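Local coordinates for putative diflavin flavoprotein A 5 (Nostoc sp. PCC 7120, PDB 4FEK) that probably passes electrons from NADH to oxygen, reducing it to water, and is represented here by its N-terminal metallo-beta-lactamase-like domain, at residues S27-E32 with V60-K65; K19-R24 with Q72-L77; N91-F96 with A120-D125. All blocks are in the same frame, centred on the assembly; numbering follows the deposited sequence.

Contact 1. Residues S27-E32 with V60-K65; sequences SRLRFE and VESFMK
In the metallo-beta-lactamase-like domain, the loop between strands 18-25 and 41-49 lies against the first turn of helix 61-74, with Leu29 set onto Ser62 and Phe63. The two methyls of Leu29 divide the work. Leu29 CD1 lies 3.7 Å from Phe63 CE2, meeting the ring obliquely, while Leu29 CD2 reaches Ser62 OG at 3.8 Å and Phe63 CZ at 4.0 Å. The Leu29 and Phe63 side chains cross at about a right angle, both methyls meeting the CE2-CZ end of the ring. Phe63 has CG anti to its carbonyl carbon (chi1 -78°), which swings the ring off the helix toward the loop; Ala23 and Ser25 of strand 18-25 and Ser43 of strand 41-49 also touch it. Leu29 in turn packs on Tyr35 and Thr41. The polar link is indirect. One water accepts a bond from Ser62 N, 3.1 Å from the water oxygen, and a weak one from Arg30 NH2, 3.3 Å from the same oxygen and in the plane of the guanidinium. Phe63 N and Met64 N are instead taken by the carbonyls of Val60 and Glu61 as the turn winds up. With no direct hydrogen bond between 27-32 and 60-65, this junction rests on apolar fit, and the water couples the exposed Arg30 only loosely to a backbone N-H of the helix start.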
# COMPACT_ATOMS: atom_id res chain seq x y z
N SER A 27 -4.82 -8.68 17.04
CA SER A 27 -3.72 -8.41 17.97
C SER A 27 -2.52 -7.88 17.20
O SER A 27 -2.48 -7.97 15.96
CB SER A 27 -3.35 -9.69 18.72
OG SER A 27 -3.05 -10.73 17.80
N ARG A 28 -1.56 -7.31 17.93
CA ARG A 28 -0.38 -6.69 17.31
C ARG A 28 0.35 -7.70 16.43
O ARG A 28 0.35 -8.90 16.71
CB ARG A 28 0.56 -6.15 18.38
CG ARG A 28 1.30 -7.19 19.15
CD ARG A 28 0.83 -7.19 20.59
NE ARG A 28 0.23 -8.46 20.90
CZ ARG A 28 -0.53 -8.70 21.96
NH1 ARG A 28 -0.82 -7.74 22.83
NH2 ARG A 28 -1.02 -9.92 22.12
N LEU A 29 0.96 -7.21 15.36
CA LEU A 29 1.81 -8.05 14.52
C LEU A 29 3.21 -8.09 15.11
O LEU A 29 3.92 -9.07 14.97
CB LEU A 29 1.88 -7.51 13.10
CG LEU A 29 0.66 -7.71 12.21
CD1 LEU A 29 0.94 -7.16 10.80
CD2 LEU A 29 0.31 -9.17 12.17
N ARG A 30 3.59 -6.99 15.75
CA ARG A 30 4.92 -6.84 16.35
C ARG A 30 4.79 -6.17 17.71
O ARG A 30 3.84 -5.46 17.96
CB ARG A 30 5.80 -5.97 15.44
CG ARG A 30 6.15 -6.62 14.11
CD ARG A 30 6.89 -7.92 14.34
NE ARG A 30 6.73 -8.87 13.24
CZ ARG A 30 6.97 -10.17 13.33
NH1 ARG A 30 7.39 -10.70 14.47
NH2 ARG A 30 6.78 -10.96 12.27
N PHE A 31 5.76 -6.38 18.60
CA PHE A 31 5.77 -5.68 19.88
C PHE A 31 6.40 -4.30 19.74
O PHE A 31 7.49 -4.04 20.25
CB PHE A 31 6.50 -6.52 20.92
CG PHE A 31 5.83 -7.84 21.20
CD1 PHE A 31 4.76 -7.91 22.07
CD2 PHE A 31 6.26 -9.00 20.58
CE1 PHE A 31 4.13 -9.11 22.33
CE2 PHE A 31 5.63 -10.21 20.83
CZ PHE A 31 4.57 -10.27 21.71
N GLU A 32 5.70 -3.41 19.04
CA GLU A 32 6.27 -2.12 18.66
C GLU A 32 5.27 -1.03 18.92
O GLU A 32 4.08 -1.31 19.04
CB GLU A 32 6.64 -2.12 17.17
CG GLU A 32 7.67 -3.18 16.76
CD GLU A 32 8.94 -3.17 17.60
OE1 GLU A 32 9.38 -2.07 18.02
OE2 GLU A 32 9.51 -4.25 17.85
N VAL A 60 3.05 -9.05 4.55
CA VAL A 60 4.23 -9.67 5.17
C VAL A 60 4.03 -11.16 5.39
O VAL A 60 2.89 -11.65 5.31
CB VAL A 60 4.56 -9.04 6.53
CG1 VAL A 60 4.88 -7.55 6.35
CG2 VAL A 60 3.41 -9.25 7.51
N GLU A 61 5.12 -11.87 5.71
CA GLU A 61 5.07 -13.34 5.88
C GLU A 61 3.97 -13.79 6.85
O GLU A 61 3.36 -14.85 6.66
CB GLU A 61 6.44 -13.90 6.33
CG GLU A 61 6.40 -15.44 6.54
CD GLU A 61 7.77 -16.08 6.66
OE1 GLU A 61 8.74 -15.38 7.04
OE2 GLU A 61 7.88 -17.29 6.36
N SER A 62 3.71 -12.97 7.85
CA SER A 62 2.77 -13.32 8.91
C SER A 62 1.36 -13.59 8.36
O SER A 62 0.60 -14.41 8.91
CB SER A 62 2.74 -12.21 9.97
OG SER A 62 1.76 -12.49 10.96
N PHE A 63 1.03 -12.92 7.27
CA PHE A 63 -0.28 -13.04 6.61
C PHE A 63 -0.20 -13.86 5.31
O PHE A 63 -1.20 -14.05 4.63
CB PHE A 63 -0.79 -11.66 6.23
CG PHE A 63 -1.38 -10.88 7.37
CD1 PHE A 63 -2.35 -11.43 8.19
CD2 PHE A 63 -0.99 -9.56 7.58
CE1 PHE A 63 -2.93 -10.68 9.21
CE2 PHE A 63 -1.55 -8.81 8.62
CZ PHE A 63 -2.53 -9.39 9.42
N MSE A 64 0.99 -14.34 4.98
CA MSE A 64 1.25 -14.94 3.67
C MSE A 64 0.29 -16.05 3.29
O MSE A 64 -0.30 -16.03 2.20
CB MSE A 64 2.67 -15.49 3.59
CG MSE A 64 2.94 -16.29 2.33
SE MSE A 64 4.77 -17.01 2.33
CE MSE A 64 4.67 -18.13 3.94
N LYS A 65 0.14 -17.02 4.19
CA LYS A 65 -0.69 -18.19 3.90
C LYS A 65 -2.14 -17.84 3.65
O LYS A 65 -2.71 -18.25 2.63
CB LYS A 65 -0.58 -19.25 5.00
CG LYS A 65 -1.39 -20.51 4.68
CD LYS A 65 -1.39 -21.51 5.83
CE LYS A 65 -2.09 -22.81 5.46
NZ LYS A 65 -1.31 -23.64 4.48
O HOH W 1 5.94 -11.16 9.08

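Contact 2. Residues K19-R24 with Q72-L77; sequences KVLRAR and QQTVNL
Van der Waals contact carries the meeting of Lys19 with Thr74. The two side chains reach toward each other tip to tip: Lys19 CD stands 3.6 Å from Thr74 CG2, and Lys19 NZ, at the end of a chain extended beyond CG, is 3.8 Å from that same methyl. Thr74 holds CG2 anti to its own backbone N, which leaves OG1 on the branch nearer Leu21. There the approach is looser, with Leu21 CD2 4.4 Å from Thr74 OG1.

No hydrogen bond links 19-24 with 72-77; each side is satisfied elsewhere. Thr74 OG1 is hydrogen-bonded to Ala70 O one turn back, so the hydroxyl is satisfied by its own helix. The backbone of 19-24 is bonded to both flanking strands, Lys19 and Leu21 to Val47 and Ser45, Val20 and Arg22 to Leu12 and Gln10.

The alternation of strand 18-25 sets the layering. Lys19, Leu21 and Ala23 belong to the helix side, where Leu21 also packs on Tyr67 and Ala70; Val75, next in the chain after Thr74, touches Val47 of strand 41-49. The last turn of helix 61-74 thus covers the mixed sheet where 18-25 runs between 8-15 and 41-49.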
# COMPACT_ATOMS: atom_id res chain seq x y z
N LYS A 19 -10.80 -4.79 -6.44
CA LYS A 19 -11.12 -5.39 -5.14
C LYS A 19 -10.00 -5.15 -4.13
O LYS A 19 -8.82 -5.05 -4.52
CB LYS A 19 -11.28 -6.90 -5.27
CG LYS A 19 -12.41 -7.32 -6.20
CD LYS A 19 -12.55 -8.84 -6.23
CE LYS A 19 -13.82 -9.26 -7.00
NZ LYS A 19 -13.77 -10.69 -7.41
N VAL A 20 -10.37 -5.10 -2.86
CA VAL A 20 -9.39 -5.08 -1.76
C VAL A 20 -9.42 -6.45 -1.10
O VAL A 20 -10.49 -7.09 -1.04
CB VAL A 20 -9.65 -3.94 -0.72
CG1 VAL A 20 -11.04 -4.07 -0.05
CG2 VAL A 20 -8.56 -3.93 0.38
N LEU A 21 -8.24 -6.92 -0.69
CA LEU A 21 -8.11 -8.03 0.25
C LEU A 21 -7.50 -7.45 1.52
O LEU A 21 -6.36 -7.01 1.49
CB LEU A 21 -7.18 -9.11 -0.32
CG LEU A 21 -7.74 -10.02 -1.42
CD1 LEU A 21 -7.82 -9.26 -2.74
CD2 LEU A 21 -6.91 -11.30 -1.56
N ARG A 22 -8.26 -7.41 2.61
CA ARG A 22 -7.73 -6.92 3.89
C ARG A 22 -7.39 -8.10 4.77
O ARG A 22 -8.28 -8.83 5.22
CB ARG A 22 -8.76 -6.05 4.61
CG ARG A 22 -9.41 -4.97 3.77
CD ARG A 22 -10.53 -4.32 4.60
NE ARG A 22 -10.00 -3.34 5.51
CZ ARG A 22 -10.37 -3.14 6.78
NH1 ARG A 22 -11.30 -3.86 7.39
NH2 ARG A 22 -9.77 -2.18 7.45
N ALA A 23 -6.11 -8.33 4.98
CA ALA A 23 -5.66 -9.38 5.88
C ALA A 23 -5.76 -8.77 7.26
O ALA A 23 -5.15 -7.73 7.52
CB ALA A 23 -4.24 -9.74 5.58
N ARG A 24 -6.51 -9.41 8.14
CA ARG A 24 -6.85 -8.81 9.42
C ARG A 24 -6.22 -9.53 10.59
O ARG A 24 -6.14 -10.77 10.59
CB ARG A 24 -8.38 -8.74 9.61
CG ARG A 24 -9.09 -7.98 8.51
CD ARG A 24 -10.52 -7.67 8.90
NE ARG A 24 -11.30 -8.88 9.12
CZ ARG A 24 -12.51 -8.90 9.66
NH1 ARG A 24 -13.10 -7.77 10.05
NH2 ARG A 24 -13.14 -10.05 9.84
N GLN A 72 -5.96 -16.75 -4.43
CA GLN A 72 -6.28 -17.88 -5.31
C GLN A 72 -7.78 -18.03 -5.53
O GLN A 72 -8.22 -18.48 -6.59
CB GLN A 72 -5.72 -19.19 -4.76
CG GLN A 72 -4.49 -19.68 -5.47
CD GLN A 72 -4.15 -21.14 -5.14
OE1 GLN A 72 -4.85 -21.80 -4.37
NE2 GLN A 72 -3.06 -21.64 -5.71
N GLN A 73 -8.57 -17.66 -4.53
CA GLN A 73 -10.02 -17.72 -4.68
C GLN A 73 -10.56 -16.54 -5.48
O GLN A 73 -11.68 -16.61 -5.97
CB GLN A 73 -10.70 -17.83 -3.31
CG GLN A 73 -10.32 -19.12 -2.57
CD GLN A 73 -10.85 -19.17 -1.14
OE1 GLN A 73 -11.48 -18.23 -0.66
NE2 GLN A 73 -10.58 -20.28 -0.45
N THR A 74 -9.77 -15.48 -5.62
CA THR A 74 -10.23 -14.28 -6.29
C THR A 74 -9.76 -14.16 -7.74
O THR A 74 -10.48 -13.67 -8.61
CB THR A 74 -9.72 -13.02 -5.54
OG1 THR A 74 -9.97 -13.17 -4.14
CG2 THR A 74 -10.40 -11.77 -6.07
N VAL A 75 -8.53 -14.56 -8.00
CA VAL A 75 -7.97 -14.41 -9.33
C VAL A 75 -7.24 -15.68 -9.74
O VAL A 75 -6.77 -16.45 -8.90
CB VAL A 75 -6.99 -13.21 -9.41
CG1 VAL A 75 -7.53 -12.01 -8.64
CG2 VAL A 75 -5.66 -13.57 -8.86
N ASN A 76 -7.13 -15.89 -11.05
CA ASN A 76 -6.38 -17.00 -11.60
C ASN A 76 -4.94 -16.57 -11.66
O ASN A 76 -4.59 -15.67 -12.42
CB ASN A 76 -6.91 -17.32 -13.02
CG ASN A 76 -6.18 -18.48 -13.68
OD1 ASN A 76 -5.14 -18.95 -13.20
ND2 ASN A 76 -6.73 -18.95 -14.80
N LEU A 77 -4.09 -17.21 -10.85
CA LEU A 77 -2.71 -16.76 -10.73
C LEU A 77 -1.94 -16.89 -12.05
O LEU A 77 -0.91 -16.24 -12.25
CB LEU A 77 -1.98 -17.47 -9.59
CG LEU A 77 -2.57 -17.22 -8.19
CD1 LEU A 77 -1.57 -17.55 -7.11
CD2 LEU A 77 -3.05 -15.81 -8.04

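Contact 3. Residues N91-F96 with A120-D125; sequences NRIPTF and AAFPDD. With PO4 (phosphate ion), chain E.
Ile93 presses on Ala121 and Phe122 where helix 93-102 meets the end of helix 112-121. Ile93 CD1 lies 3.6 Å from Ala121 CB. On the other branch, Ile93 CG2 is 3.9 Å from Phe122 CZ, the two side chains sliding past each other in opposite directions. Ile93 serves both neighbours because CG2 stands anti to the backbone N while CG1, which carries CD1, stands anti to the carbonyl carbon (chi1 -63°). Phe122 CZ also lies 3.8 Å from Phe96 CB, one turn further along, and Ile93 O sits at the edge of the Phe122 ring, near its plane. The far end of the ring is thereby wedged between successive turns of helix 93-102, with Lys97 and Leu100 beside it. The chain leaves helix 112-121 at Phe122, and the ring reaches across to helix 93-102 from there.

On another side of 91-96, Asn91 and Arg92 grip a phosphate, probably from the crystallisation liquor. Arg92 NE gives an almost straight bond to phosphate O1 (2.8 Å, 176°), and its NH2 reaches O4 at 3.0 Å, so two edge nitrogens of the guanidinium hold the anion. Asn91 ND2 donates to O2 at 2.9 Å. His87, Ser89 and Lys174 also hydrogen-bond the phosphate. His87, Ser89 and Asn91 have the spacing of the HxExD iron-ligand motif of flavodiiron relatives, with Ser89 and Asn91 probably at the acidic positions.

A second shell steadies this end: Arg92 NH1 bonds to Pro58 O and Thr95 OG1 to Pro59 O. Helix 93-102 lies between strands 80-84 and 107-111 in sequence, and helix 112-121 between 107-111 and 129-132, so the contact joins the helices of two consecutive beta-alpha-beta crossovers.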
# COMPACT_ATOMS: atom_id res chain seq x y z
N ASN A 91 10.76 -8.37 5.13
CA ASN A 91 9.78 -9.32 5.66
C ASN A 91 8.64 -9.65 4.67
O ASN A 91 7.75 -10.44 4.96
CB ASN A 91 9.24 -8.88 7.02
CG ASN A 91 8.58 -7.53 6.95
OD1 ASN A 91 8.38 -6.98 5.87
ND2 ASN A 91 8.21 -6.98 8.12
N ARG A 92 8.69 -9.05 3.48
CA ARG A 92 7.74 -9.39 2.42
C ARG A 92 8.34 -10.42 1.46
O ARG A 92 7.62 -10.97 0.62
CB ARG A 92 7.35 -8.16 1.62
CG ARG A 92 6.98 -6.97 2.49
CD ARG A 92 5.49 -6.79 2.55
NE ARG A 92 5.11 -5.67 3.42
CZ ARG A 92 4.01 -4.95 3.26
NH1 ARG A 92 3.19 -5.20 2.24
NH2 ARG A 92 3.74 -3.96 4.11
N ILE A 93 9.64 -10.65 1.56
CA ILE A 93 10.32 -11.55 0.63
C ILE A 93 9.68 -12.95 0.55
O ILE A 93 9.46 -13.46 -0.55
CB ILE A 93 11.84 -11.66 0.90
CG1 ILE A 93 12.51 -10.31 0.71
CG2 ILE A 93 12.47 -12.73 0.00
CD1 ILE A 93 12.27 -9.72 -0.65
N PRO A 94 9.36 -13.57 1.71
CA PRO A 94 8.72 -14.89 1.60
C PRO A 94 7.40 -14.87 0.81
O PRO A 94 7.11 -15.80 0.06
CB PRO A 94 8.48 -15.29 3.06
CG PRO A 94 9.58 -14.56 3.82
CD PRO A 94 9.75 -13.25 3.10
N THR A 95 6.62 -13.81 0.95
CA THR A 95 5.39 -13.69 0.16
C THR A 95 5.69 -13.53 -1.34
O THR A 95 5.00 -14.12 -2.17
CB THR A 95 4.50 -12.51 0.66
OG1 THR A 95 4.39 -12.57 2.09
CG2 THR A 95 3.10 -12.60 0.05
N PHE A 96 6.71 -12.74 -1.68
CA PHE A 96 7.12 -12.58 -3.07
C PHE A 96 7.59 -13.93 -3.62
O PHE A 96 7.32 -14.26 -4.78
CB PHE A 96 8.28 -11.59 -3.21
CG PHE A 96 7.93 -10.18 -2.81
CD1 PHE A 96 6.61 -9.79 -2.68
CD2 PHE A 96 8.93 -9.26 -2.56
CE1 PHE A 96 6.29 -8.48 -2.30
CE2 PHE A 96 8.62 -7.96 -2.18
CZ PHE A 96 7.31 -7.58 -2.06
N ALA A 120 18.63 -8.77 -5.43
CA ALA A 120 19.52 -9.36 -4.43
C ALA A 120 18.81 -10.40 -3.57
O ALA A 120 19.44 -11.36 -3.12
CB ALA A 120 20.14 -8.27 -3.57
N ALA A 121 17.50 -10.23 -3.35
CA ALA A 121 16.74 -11.19 -2.56
C ALA A 121 16.48 -12.48 -3.33
O ALA A 121 16.17 -13.51 -2.73
CB ALA A 121 15.41 -10.58 -2.09
N PHE A 122 16.59 -12.42 -4.65
CA PHE A 122 16.37 -13.59 -5.50
C PHE A 122 17.56 -13.76 -6.44
O PHE A 122 17.40 -13.69 -7.66
CB PHE A 122 15.09 -13.42 -6.29
CG PHE A 122 13.86 -13.36 -5.43
CD1 PHE A 122 13.19 -14.51 -5.08
CD2 PHE A 122 13.41 -12.15 -4.93
CE1 PHE A 122 12.07 -14.46 -4.27
CE2 PHE A 122 12.30 -12.09 -4.13
CZ PHE A 122 11.63 -13.24 -3.79
N PRO A 123 18.75 -13.98 -5.87
CA PRO A 123 20.02 -13.87 -6.58
C PRO A 123 20.20 -14.92 -7.66
O PRO A 123 20.78 -14.62 -8.71
CB PRO A 123 21.06 -14.05 -5.46
CG PRO A 123 20.37 -14.91 -4.46
CD PRO A 123 18.92 -14.50 -4.50
N ASP A 124 19.70 -16.13 -7.43
CA ASP A 124 19.77 -17.19 -8.43
C ASP A 124 18.41 -17.39 -9.08
O ASP A 124 17.92 -18.51 -9.24
CB ASP A 124 20.30 -18.49 -7.83
CG ASP A 124 19.67 -18.81 -6.49
OD1 ASP A 124 19.07 -17.88 -5.88
OD2 ASP A 124 19.77 -19.97 -6.04
N ASP A 125 17.80 -16.27 -9.44
CA ASP A 125 16.53 -16.21 -10.15
C ASP A 125 16.70 -15.06 -11.13
O ASP A 125 17.43 -14.11 -10.83
CB ASP A 125 15.40 -15.87 -9.18
CG ASP A 125 14.52 -17.06 -8.88
OD1 ASP A 125 14.08 -17.75 -9.83
OD2 ASP A 125 14.25 -17.29 -7.68
P PO4 E . 6.60 -3.81 6.57
O1 PO4 E . 6.67 -4.99 5.59
O2 PO4 E . 7.22 -4.25 7.85
O3 PO4 E . 7.39 -2.70 5.94
O4 PO4 E . 5.14 -3.46 6.77

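Contacts 1 and 2 use the two ends of helix 61-74, their centres about 18 Å apart, and meet where Phe63 CG rests 3.6 Å from Ala23 CB. Contact 3, with its centre about 18 Å from that of contact 1, joins contact 1 through Glu61 N and Asn91 O, a probable hydrogen bond of 3.1 Å, and through Val60 CG1, 3.5 Å from the phosphate-binding nitrogen Arg92 NE. The start of helix 61-74 is therefore tied to the phosphate pocket, which probably corresponds to the diiron site of relatives. Contact 2 stands apart from contact 3, their nearest atoms about 9 Å from each other.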